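Side-chain contacts in phosphoribosylaminoimidazole carboxylase, ATPase subunit (PDB 3AX6), which probably catalyses the ATP-dependent carboxylation of 5-aminoimidazole ribonucleotide with bicarbonate, giving N5-carboxyaminoimidazole ribonucleotide in de novo purine synthesis: residues T66-L70 with E71-V75; Y93-E96 with I97-K101; F102-K105 with E106-K110; I152-E155 with K156-E159; S265-Y268 with T269-A272. All blocks are in the same frame, centred on the assembly; numbering follows the deposited sequence.

How the interactions relate
Interactions 1, 2 and 3 form a row in space; only 93-101 and 102-110 adjoin in the chain. Interactions 1 and 2 have centres about 11 Å apart, Ile73 CD1 lying 3.6 Å from Leu95 CD2. Between interactions 2 and 3, with centres about 10 Å apart on successive helices, Ile97 CD1 comes within 3.9 Å of Phe107 CD2. ADP is reached from this row by Lys101 of interaction 2, while the Lys105 side chain in interaction 3 stays about 7 Å from it. Interactions 4 and 5 stand apart, their centres about 40 Å from each other; the Lys153 side chain lies about 11 Å from ADP, whereas 265-272 is remote from the annotated sites.

Interaction 1: T66-L70 with E71-V75; sequences TTYDL and EHIDV
Apolar contacts carry this turn, and Ile73 is common to both of them. Its CD1 methyl sits over one face of the Tyr68 ring, 4.0 Å from the centroid and 25° off the normal, a CH-pi contact displaced toward the CG side, where Ile73 CD1 to Tyr68 CG measures 3.7 Å. The two side chains cross at about a right angle. The other branch, Ile73 CG2, meets Leu70 CD2 at 3.4 Å, tighter than usual for two methyl carbons. With CG1 between the backbone N and the carbonyl carbon (chi1 62°), Ile73 can send one branch to the ring and the other to the leucine.

In the backbone, Ile73 N to Glu71 O, 2.6 Å, is a weak bond that closes an inverse gamma turn centred on His72. The polar ends find partners elsewhere in the chain, Tyr68 OH bonding to Pro90 O and Glu71 OE1 forming a salt bridge with Arg261.

The segment leads from strand 65-68 of the parallel, Rossmann-like sheet to helix 75-83. With its side-chain contacts apolar, the turn probably depends mainly on the close fit round Ile73, while polar bonds tie it to neighbouring elements.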
# COMPACT_ATOMS: atom_id res chain seq x y z
N THR A 66 16.59 6.36 14.18
CA THR A 66 15.72 7.51 14.09
C THR A 66 15.88 8.20 12.74
O THR A 66 16.99 8.29 12.18
CB THR A 66 16.01 8.53 15.21
OG1 THR A 66 15.87 7.88 16.47
CG2 THR A 66 15.04 9.70 15.15
N THR A 67 14.75 8.69 12.21
CA THR A 67 14.72 9.39 10.94
C THR A 67 13.71 10.53 11.05
O THR A 67 13.14 10.75 12.11
CB THR A 67 14.36 8.43 9.80
OG1 THR A 67 14.39 9.13 8.55
CG2 THR A 67 12.98 7.82 10.02
N TYR A 68 13.46 11.23 9.95
CA TYR A 68 12.54 12.36 9.98
C TYR A 68 11.81 12.59 8.67
O TYR A 68 12.24 12.12 7.61
CB TYR A 68 13.33 13.61 10.39
CG TYR A 68 14.72 13.68 9.78
CD1 TYR A 68 14.92 14.22 8.50
CD2 TYR A 68 15.83 13.19 10.47
CE1 TYR A 68 16.20 14.26 7.93
CE2 TYR A 68 17.11 13.22 9.90
CZ TYR A 68 17.28 13.76 8.63
OH TYR A 68 18.54 13.77 8.06
N ASP A 69 10.69 13.32 8.73
CA ASP A 69 9.90 13.59 7.53
C ASP A 69 9.92 15.05 7.11
O ASP A 69 9.18 15.45 6.22
CB ASP A 69 8.45 13.09 7.70
CG ASP A 69 7.55 14.11 8.39
OD1 ASP A 69 6.32 14.00 8.25
OD2 ASP A 69 8.06 15.01 9.08
N LEU A 70 10.75 15.85 7.77
CA LEU A 70 10.88 17.27 7.45
C LEU A 70 12.28 17.75 7.82
O LEU A 70 12.98 17.09 8.59
CB LEU A 70 9.83 18.10 8.20
CG LEU A 70 10.07 18.48 9.66
CD1 LEU A 70 9.06 19.53 10.09
CD2 LEU A 70 9.98 17.25 10.54
N GLU A 71 12.68 18.90 7.30
CA GLU A 71 14.01 19.42 7.57
C GLU A 71 14.09 20.40 8.73
O GLU A 71 15.10 20.46 9.43
CB GLU A 71 14.59 20.08 6.32
CG GLU A 71 14.87 19.10 5.18
CD GLU A 71 13.71 18.97 4.21
OE1 GLU A 71 12.56 18.77 4.67
OE2 GLU A 71 13.95 19.07 2.98
N HIS A 72 13.03 21.17 8.93
CA HIS A 72 12.99 22.15 10.01
C HIS A 72 12.93 21.45 11.35
O HIS A 72 11.88 21.40 11.99
CB HIS A 72 11.77 23.07 9.86
CG HIS A 72 11.67 23.73 8.52
ND1 HIS A 72 11.53 23.01 7.35
CD2 HIS A 72 11.70 25.03 8.17
CE1 HIS A 72 11.48 23.85 6.33
NE2 HIS A 72 11.58 25.08 6.80
N ILE A 73 14.06 20.91 11.79
CA ILE A 73 14.13 20.22 13.07
C ILE A 73 15.41 20.60 13.78
O ILE A 73 16.33 21.15 13.18
CB ILE A 73 14.09 18.69 12.88
CG1 ILE A 73 15.31 18.23 12.08
CG2 ILE A 73 12.83 18.29 12.17
CD1 ILE A 73 15.30 16.74 11.77
N ASP A 74 15.47 20.31 15.07
CA ASP A 74 16.65 20.62 15.86
C ASP A 74 17.80 19.75 15.36
O ASP A 74 18.10 18.69 15.92
CB ASP A 74 16.38 20.32 17.33
CG ASP A 74 17.49 20.81 18.23
OD1 ASP A 74 18.54 21.25 17.71
OD2 ASP A 74 17.31 20.74 19.46
N VAL A 75 18.44 20.19 14.28
CA VAL A 75 19.53 19.44 13.70
C VAL A 75 20.76 19.36 14.60
O VAL A 75 21.46 18.35 14.63
CB VAL A 75 19.93 20.04 12.31
CG1 VAL A 75 20.25 21.52 12.45
CG2 VAL A 75 21.14 19.30 11.75

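Interaction 2: Y93-E96 with I97-K101; sequences YTLE and IIQDK. With ADP (adenosine-5'-diphosphate), chain E.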
# COMPACT_ATOMS: atom_id res chain seq x y z
N TYR A 93 24.59 15.61 9.78
CA TYR A 93 25.62 16.28 9.00
C TYR A 93 25.15 16.47 7.56
O TYR A 93 25.40 17.50 6.94
CB TYR A 93 26.92 15.47 9.04
CG TYR A 93 27.69 15.62 10.33
CD1 TYR A 93 28.41 16.79 10.58
CD2 TYR A 93 27.66 14.63 11.31
CE1 TYR A 93 29.09 16.97 11.78
CE2 TYR A 93 28.34 14.80 12.52
CZ TYR A 93 29.05 15.97 12.75
OH TYR A 93 29.71 16.18 13.94
N THR A 94 24.47 15.46 7.03
CA THR A 94 23.95 15.54 5.67
C THR A 94 22.84 16.58 5.68
O THR A 94 22.80 17.48 4.84
CB THR A 94 23.36 14.20 5.19
OG1 THR A 94 24.40 13.22 5.08
CG2 THR A 94 22.69 14.37 3.83
N LEU A 95 21.95 16.46 6.65
CA LEU A 95 20.84 17.39 6.79
C LEU A 95 21.41 18.81 6.88
O LEU A 95 20.87 19.75 6.28
CB LEU A 95 20.04 17.05 8.05
CG LEU A 95 18.76 17.85 8.31
CD1 LEU A 95 17.87 17.81 7.08
CD2 LEU A 95 18.05 17.27 9.51
N GLU A 96 22.51 18.95 7.61
CA GLU A 96 23.17 20.24 7.79
C GLU A 96 23.67 20.82 6.46
O GLU A 96 23.52 22.02 6.20
CB GLU A 96 24.33 20.09 8.76
CG GLU A 96 24.96 21.39 9.23
CD GLU A 96 25.99 21.17 10.32
OE1 GLU A 96 26.92 20.37 10.08
OE2 GLU A 96 25.86 21.78 11.40
N ILE A 97 24.25 19.96 5.62
CA ILE A 97 24.76 20.37 4.32
C ILE A 97 23.63 20.82 3.38
O ILE A 97 23.78 21.80 2.65
CB ILE A 97 25.52 19.22 3.63
CG1 ILE A 97 26.86 19.00 4.32
CG2 ILE A 97 25.72 19.53 2.16
CD1 ILE A 97 27.73 17.93 3.66
N ILE A 98 22.52 20.10 3.41
CA ILE A 98 21.39 20.40 2.55
C ILE A 98 20.56 21.62 2.99
O ILE A 98 20.07 22.36 2.14
CB ILE A 98 20.46 19.18 2.44
CG1 ILE A 98 21.25 17.98 1.90
CG2 ILE A 98 19.29 19.49 1.52
CD1 ILE A 98 20.48 16.69 1.87
N GLN A 99 20.43 21.83 4.29
CA GLN A 99 19.66 22.96 4.82
C GLN A 99 20.09 24.34 4.33
O GLN A 99 19.27 25.25 4.25
CB GLN A 99 19.70 22.96 6.34
CG GLN A 99 18.88 21.88 7.00
CD GLN A 99 18.54 22.22 8.43
OE1 GLN A 99 19.42 22.59 9.21
NE2 GLN A 99 17.27 22.10 8.77
N ASP A 100 21.37 24.49 4.03
CA ASP A 100 21.88 25.77 3.56
C ASP A 100 22.26 25.61 2.09
O ASP A 100 23.19 24.88 1.75
CB ASP A 100 23.07 26.19 4.41
CG ASP A 100 23.74 27.45 3.89
OD1 ASP A 100 24.59 28.01 4.62
OD2 ASP A 100 23.44 27.87 2.75
N LYS A 101 21.53 26.31 1.23
CA LYS A 101 21.76 26.22 -0.20
C LYS A 101 23.18 26.54 -0.64
O LYS A 101 23.67 25.96 -1.60
CB LYS A 101 20.78 27.11 -0.95
CG LYS A 101 19.33 26.66 -0.86
CD LYS A 101 18.49 27.33 -1.93
CE LYS A 101 17.09 26.75 -1.98
NZ LYS A 101 16.34 27.27 -3.15
PB ADP E . 12.38 26.42 -4.18
O1B ADP E . 12.29 24.99 -4.61
O2B ADP E . 10.97 27.14 -4.49
O3B ADP E . 12.73 26.47 -2.54
PA ADP E . 14.02 26.63 -6.43
O1A ADP E . 15.50 26.49 -6.44
O2A ADP E . 13.37 25.17 -6.74
O3A ADP E . 13.58 27.24 -4.96
O5' ADP E . 13.60 27.72 -7.55
C5' ADP E . 12.25 27.45 -7.98
C4' ADP E . 12.12 27.61 -9.50
O4' ADP E . 12.91 28.75 -9.97
C3' ADP E . 12.65 26.37 -10.24
O3' ADP E . 11.65 25.35 -10.38
C2' ADP E . 13.12 26.95 -11.57
O2' ADP E . 12.07 26.96 -12.53
C1' ADP E . 13.61 28.37 -11.20
N9 ADP E . 15.07 28.42 -11.04
C8 ADP E . 15.81 28.01 -9.96
N7 ADP E . 17.08 28.20 -10.17
C5 ADP E . 17.25 28.74 -11.40
C6 ADP E . 18.37 29.16 -12.17
N6 ADP E . 19.65 29.04 -11.67
N1 ADP E . 18.16 29.68 -13.40
C2 ADP E . 16.93 29.81 -13.90
N3 ADP E . 15.85 29.43 -13.21
C4 ADP E . 15.96 28.89 -11.97
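Three backbone bonds join Tyr93, Thr94 and Leu95 to the residues four further along helix 92-99. Gln99 N donates to Leu95 O over 2.9 Å, and Ile98 N to Thr94 O over 3.0 Å. At Tyr93 O the donor Ile97 N stands 31° out of the carbonyl plane, whereas Ile98 N comes nearly along the C=O direction of Thr94.

Farther along, Lys101 is extended, and Lys101 NZ makes a weak hydrogen bond of 3.3 Å to ADP O3A, the oxygen bridging the two phosphorus atoms. Glu257 is a long, weak ionic partner of the same ammonium. Just before it, Asp100 caps the following helix through OD2 on Phe102 N, and OD1 forms a salt bridge with Arg140.

In the packing, Thr94 CG2 lies 3.8 Å from Ile98 CD1; the threonine methyl is anti to the backbone N and the hydroxyl beside it (chi1 -66°). Leu95 CD1 lies 4.2 Å from Gln99 CG as the two side chains cross at a slant. Ile97 and Ile98 also pack against helix 101-110.

Helical bonds and methyl contacts thus lead into a capped junction, from which a positive charge extends toward the diphosphate, its attraction probably more electrostatic than directional.

Interaction 3: F102-K105 with E106-K110; sequences FVQK and EFLKK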
# COMPACT_ATOMS: atom_id res chain seq x y z
N PHE A 102 23.84 27.46 0.05
CA PHE A 102 25.21 27.81 -0.33
C PHE A 102 26.19 26.70 0.01
O PHE A 102 26.98 26.27 -0.84
CB PHE A 102 25.66 29.12 0.33
CG PHE A 102 27.06 29.52 -0.04
CD1 PHE A 102 28.11 29.32 0.84
CD2 PHE A 102 27.32 30.04 -1.30
CE1 PHE A 102 29.41 29.64 0.46
CE2 PHE A 102 28.62 30.36 -1.68
CZ PHE A 102 29.67 30.16 -0.80
N VAL A 103 26.15 26.22 1.25
CA VAL A 103 27.04 25.14 1.64
C VAL A 103 26.74 23.94 0.74
O VAL A 103 27.65 23.22 0.32
CB VAL A 103 26.83 24.75 3.12
CG1 VAL A 103 27.17 25.93 4.02
CG2 VAL A 103 25.41 24.32 3.36
N GLN A 104 25.46 23.74 0.41
CA GLN A 104 25.05 22.65 -0.46
C GLN A 104 25.75 22.78 -1.82
O GLN A 104 26.31 21.81 -2.32
CB GLN A 104 23.53 22.64 -0.65
CG GLN A 104 23.05 21.69 -1.73
CD GLN A 104 21.54 21.62 -1.83
OE1 GLN A 104 20.98 21.64 -2.93
NE2 GLN A 104 20.87 21.53 -0.69
N LYS A 105 25.70 23.97 -2.40
CA LYS A 105 26.35 24.23 -3.69
C LYS A 105 27.87 24.03 -3.59
O LYS A 105 28.50 23.47 -4.48
CB LYS A 105 26.06 25.66 -4.15
CG LYS A 105 24.62 25.92 -4.57
CD LYS A 105 24.23 25.07 -5.76
CE LYS A 105 22.79 25.29 -6.18
NZ LYS A 105 22.41 24.39 -7.30
N GLU A 106 28.44 24.51 -2.49
CA GLU A 106 29.87 24.41 -2.21
C GLU A 106 30.25 22.92 -2.17
O GLU A 106 31.27 22.51 -2.71
CB GLU A 106 30.16 25.07 -0.86
CG GLU A 106 31.58 25.59 -0.64
CD GLU A 106 31.77 27.02 -1.13
OE1 GLU A 106 32.78 27.66 -0.75
OE2 GLU A 106 30.92 27.51 -1.91
N PHE A 107 29.40 22.12 -1.54
CA PHE A 107 29.64 20.68 -1.43
C PHE A 107 29.59 19.97 -2.78
O PHE A 107 30.48 19.18 -3.10
CB PHE A 107 28.61 20.03 -0.50
CG PHE A 107 28.62 18.53 -0.55
CD1 PHE A 107 27.75 17.85 -1.38
CD2 PHE A 107 29.53 17.81 0.22
CE1 PHE A 107 27.77 16.46 -1.44
CE2 PHE A 107 29.56 16.41 0.16
CZ PHE A 107 28.68 15.74 -0.67
N LEU A 108 28.55 20.24 -3.55
CA LEU A 108 28.42 19.62 -4.85
C LEU A 108 29.62 20.00 -5.73
O LEU A 108 30.20 19.15 -6.41
CB LEU A 108 27.11 20.05 -5.51
CG LEU A 108 25.85 19.61 -4.76
CD1 LEU A 108 24.62 20.33 -5.30
CD2 LEU A 108 25.70 18.10 -4.88
N LYS A 109 29.99 21.28 -5.69
CA LYS A 109 31.11 21.77 -6.48
C LYS A 109 32.41 21.08 -6.07
O LYS A 109 33.26 20.78 -6.91
CB LYS A 109 31.26 23.28 -6.32
CG LYS A 109 32.45 23.87 -7.06
CD LYS A 109 32.54 25.38 -6.90
CE LYS A 109 33.77 25.92 -7.61
NZ LYS A 109 33.81 25.50 -9.04
N LYS A 110 32.56 20.84 -4.77
CA LYS A 110 33.75 20.19 -4.25
C LYS A 110 33.83 18.72 -4.69
O LYS A 110 34.91 18.12 -4.68
CB LYS A 110 33.79 20.31 -2.72
CG LYS A 110 34.93 19.56 -2.06
CD LYS A 110 35.23 20.10 -0.66
CE LYS A 110 35.90 21.48 -0.74
NZ LYS A 110 36.40 21.96 0.59
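Glu106 N donates to Phe102 O at 2.8 Å, with an N-H...O angle of 162°. The next three amides repeat the pattern, Phe107 N to Val103 O, Leu108 N to Gln104 O and Lys109 N to Lys105 O, so four consecutive i to i+4 bonds cross this part of the helix.

Beyond the backbone, the Phe102 and Glu106 side chains run side by side in the same direction. Phe102 has CG anti to the backbone N (chi1 -180°), and its far ring end reaches the carboxylate: Phe102 CZ is 3.1 Å from Glu106 OE2 and CE1 3.5 Å from it. The approach is oblique, with ring and carboxylate planes 49° apart. The glutamate chain bends at chi2, and OE2 also bonds to Tyr118 OH of strand 118-120. An alanine in place of Phe102 would remove the ring beside OE2 and is likely to leave the carboxylate freer to turn, with the Tyr118 bond as its remaining described restraint.

Helix 101-110 follows helix 92-99 and packs on strands of the ATP-grasp fold. One side, through Phe102 and Lys105, meets strands 118-120 and 166-170; another, through Gln104 and Leu108, meets strand 253-259.

Gln104 and Leu108 form the second side-chain pair, again pointing the same way, with Gln104 CG 4.1 Å from Leu108 CD1. Leu108 CG lies closer to the backbone, 3.3 Å from Gln104 O. The amide end of Gln104 has a separate task: NE2 donates to Glu257 OE2, and Glu257 is a predicted ATP-binding residue.

Interaction 4: I152-E155 with K156-E159; sequences IKNE and KDLE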
# COMPACT_ATOMS: atom_id res chain seq x y z
N ILE A 152 16.95 38.84 -10.61
CA ILE A 152 17.34 40.24 -10.76
C ILE A 152 17.55 40.56 -12.25
O ILE A 152 18.62 40.31 -12.80
CB ILE A 152 18.64 40.54 -9.96
CG1 ILE A 152 18.42 40.18 -8.49
CG2 ILE A 152 19.01 42.02 -10.07
CD1 ILE A 152 19.63 40.39 -7.61
N LYS A 153 16.52 41.10 -12.88
CA LYS A 153 16.56 41.43 -14.29
C LYS A 153 17.32 42.72 -14.62
O LYS A 153 17.84 42.87 -15.72
CB LYS A 153 15.13 41.52 -14.84
CG LYS A 153 14.30 40.25 -14.59
CD LYS A 153 12.87 40.40 -15.08
CE LYS A 153 12.14 41.53 -14.36
NZ LYS A 153 12.05 41.31 -12.89
N ASN A 154 17.39 43.64 -13.66
CA ASN A 154 18.10 44.91 -13.85
C ASN A 154 18.34 45.61 -12.51
O ASN A 154 18.05 45.05 -11.45
CB ASN A 154 17.30 45.82 -14.77
CG ASN A 154 15.83 45.90 -14.39
OD1 ASN A 154 15.49 46.26 -13.26
ND2 ASN A 154 14.96 45.57 -15.33
N GLU A 155 18.87 46.83 -12.56
CA GLU A 155 19.14 47.61 -11.36
C GLU A 155 17.91 47.78 -10.48
O GLU A 155 17.96 47.56 -9.27
CB GLU A 155 19.66 49.00 -11.72
CG GLU A 155 21.14 49.08 -12.04
CD GLU A 155 21.58 50.51 -12.32
OE1 GLU A 155 22.80 50.77 -12.31
OE2 GLU A 155 20.70 51.37 -12.57
N LYS A 156 16.80 48.18 -11.09
CA LYS A 156 15.55 48.40 -10.36
C LYS A 156 15.22 47.27 -9.40
O LYS A 156 14.69 47.51 -8.31
CB LYS A 156 14.38 48.58 -11.34
CG LYS A 156 14.34 49.94 -12.04
CD LYS A 156 14.09 51.10 -11.07
CE LYS A 156 12.73 51.02 -10.36
NZ LYS A 156 12.66 49.98 -9.29
N ASP A 157 15.51 46.03 -9.80
CA ASP A 157 15.20 44.89 -8.95
C ASP A 157 16.08 44.77 -7.71
O ASP A 157 15.74 44.04 -6.79
CB ASP A 157 15.24 43.60 -9.77
CG ASP A 157 14.12 43.53 -10.79
OD1 ASP A 157 13.14 44.27 -10.64
OD2 ASP A 157 14.21 42.72 -11.73
N LEU A 158 17.20 45.48 -7.68
CA LEU A 158 18.07 45.41 -6.52
C LEU A 158 17.40 45.98 -5.27
O LEU A 158 17.80 45.68 -4.14
CB LEU A 158 19.39 46.15 -6.79
CG LEU A 158 20.30 45.52 -7.85
CD1 LEU A 158 21.62 46.27 -7.88
CD2 LEU A 158 20.53 44.06 -7.54
N GLU A 159 16.37 46.80 -5.47
CA GLU A 159 15.63 47.41 -4.36
C GLU A 159 14.70 46.40 -3.70
O GLU A 159 14.49 46.45 -2.48
CB GLU A 159 14.80 48.60 -4.85
CG GLU A 159 15.53 49.94 -4.79
CD GLU A 159 15.94 50.32 -3.38
OE1 GLU A 159 16.88 49.71 -2.83
OE2 GLU A 159 15.31 51.24 -2.81
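Ile152 lays its side chain against Leu158: Ile152 CG2 is 3.6 Å from Leu158 CD2. Ile152 CD1 lies 3.8 Å from Leu158 CD2 as well, so this leucine methyl is held by both branches. The side chains cross at about a right angle, and Val128 of helix 124-129 touches both residues.

On the polar flank, Asp157 turns back on Lys153. Asp157 OD2 takes two bonds: from the backbone Lys153 N at 3.0 Å on its anti lone pair, and from Lys153 NZ at 2.8 Å, a salt bridge approaching from the syn side and 27° out of the carboxylate plane. Bends of the lysine chain at chi3 and chi4, both -61°, curl the ammonium round to the oxygen whose other donor is the same residue's amide. A leucine in place of Asp157 would lose both acceptor bonds, and would probably leave the Lys153 amide and ammonium without this mate and the lysine chain free to uncurl.

The backbone then winds up. Asp157 N bonds to Asn154 O over 3.2 Å and more weakly to Asn154 OD1 over 3.5 Å, while Leu158 N meets Glu155 O at 2.7 Å. In this last bond the donor stands above the carbonyl plane, 45° out of it, a steep approach that goes with the i to i+3 bonding of this turn. Asn154 OD1 also lies beside Lys156 CB.

Largely at the surface, this is a helical turn with i to i+3 bonding and an aspartate folded back on the preceding backbone, following edge strand 149-152 of the four-stranded antiparallel sheet in the ATP-grasp domain.

Interaction 5: S265-Y268 with T269-A272; sequences SGHY and TIEA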
# COMPACT_ATOMS: atom_id res chain seq x y z
N SER A 265 7.65 14.11 -5.37
CA SER A 265 7.87 13.73 -6.76
C SER A 265 8.10 12.22 -6.88
O SER A 265 8.26 11.70 -7.99
CB SER A 265 9.06 14.48 -7.37
OG SER A 265 10.28 13.87 -7.01
N GLY A 266 8.10 11.52 -5.75
CA GLY A 266 8.32 10.08 -5.76
C GLY A 266 7.09 9.24 -5.41
O GLY A 266 7.19 8.02 -5.29
N HIS A 267 5.93 9.87 -5.25
CA HIS A 267 4.73 9.11 -4.90
C HIS A 267 4.34 8.12 -6.00
O HIS A 267 3.68 7.12 -5.74
CB HIS A 267 3.54 10.05 -4.63
CG HIS A 267 3.64 10.79 -3.33
ND1 HIS A 267 4.11 10.20 -2.18
CD2 HIS A 267 3.33 12.07 -3.01
CE1 HIS A 267 4.10 11.09 -1.20
NE2 HIS A 267 3.63 12.23 -1.67
N TYR A 268 4.77 8.40 -7.22
CA TYR A 268 4.45 7.52 -8.33
C TYR A 268 4.94 6.11 -8.05
O TYR A 268 4.30 5.13 -8.45
CB TYR A 268 5.08 8.06 -9.62
CG TYR A 268 6.56 7.78 -9.76
CD1 TYR A 268 7.01 6.63 -10.39
CD2 TYR A 268 7.51 8.67 -9.24
CE1 TYR A 268 8.37 6.35 -10.51
CE2 TYR A 268 8.89 8.40 -9.36
CZ TYR A 268 9.30 7.23 -9.99
OH TYR A 268 10.64 6.92 -10.11
N THR A 269 6.07 6.00 -7.36
CA THR A 269 6.65 4.69 -7.06
C THR A 269 5.67 3.74 -6.36
O THR A 269 5.75 2.52 -6.53
CB THR A 269 7.93 4.82 -6.19
OG1 THR A 269 7.60 5.39 -4.91
CG2 THR A 269 8.98 5.70 -6.88
N ILE A 270 4.74 4.30 -5.58
CA ILE A 270 3.77 3.50 -4.84
C ILE A 270 2.87 2.70 -5.78
O ILE A 270 2.50 1.57 -5.48
CB ILE A 270 2.87 4.39 -3.95
CG1 ILE A 270 3.72 5.08 -2.89
CG2 ILE A 270 1.78 3.55 -3.29
CD1 ILE A 270 2.98 6.18 -2.14
N GLU A 271 2.54 3.31 -6.92
CA GLU A 271 1.66 2.69 -7.89
C GLU A 271 2.35 2.04 -9.09
O GLU A 271 1.79 1.12 -9.68
CB GLU A 271 0.67 3.72 -8.46
CG GLU A 271 0.08 4.72 -7.47
CD GLU A 271 -0.84 4.08 -6.45
OE1 GLU A 271 -1.46 3.04 -6.76
OE2 GLU A 271 -0.96 4.65 -5.34
N ALA A 272 3.54 2.51 -9.45
CA ALA A 272 4.21 2.00 -10.65
C ALA A 272 5.54 1.29 -10.53
O ALA A 272 6.12 0.87 -11.53
CB ALA A 272 4.34 3.13 -11.65
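Thr269 is the tightly held residue here. Thr269 OG1 donates to Gly266 O at 2.7 Å, nearly in line with the carbonyl (C=O...O angle 175°), and its own amide N reaches the same oxygen at 3.1 Å from above the carbonyl plane. Gly266 O is therefore gripped twice by one residue. OG1 in turn accepts from Gln277 N.

The threonine methyl completes the packing. Thr269 CG2 rests over a face of the Tyr268 ring, 3.6 Å from its centroid and 18° off the normal, a CH-pi contact nearest to CZ. The first torsion of Tyr268 brings this about, placing CG between its backbone N and carbonyl carbon (chi1 78°) and folding the ring back over the Thr269 amide. Tyr193, Pro194 and Val196 of strand 190-198 also touch the tyrosine.

The partly exposed side is looser. Ile270 runs alongside His267, but Ile270 CD1 comes only to 4.2 Å from His267 ND1, and the histidine ring stacks instead on His346. The Glu271 side chain comes no nearer than 3.9 Å, Glu271 CB to Tyr268 O; its backbone N does the bonding.

Tyr268 O accepts from Glu271 N at 3.0 Å and from Ala272 N at 2.9 Å, the second nearly straight along the carbonyl. The shift from i+3 bonds at Gly266 and His267 to paired i+3 and i+4 bonds at Tyr268 marks the start of the short helix 268-272, entered from a 3-10 turn within the ATP-grasp domain.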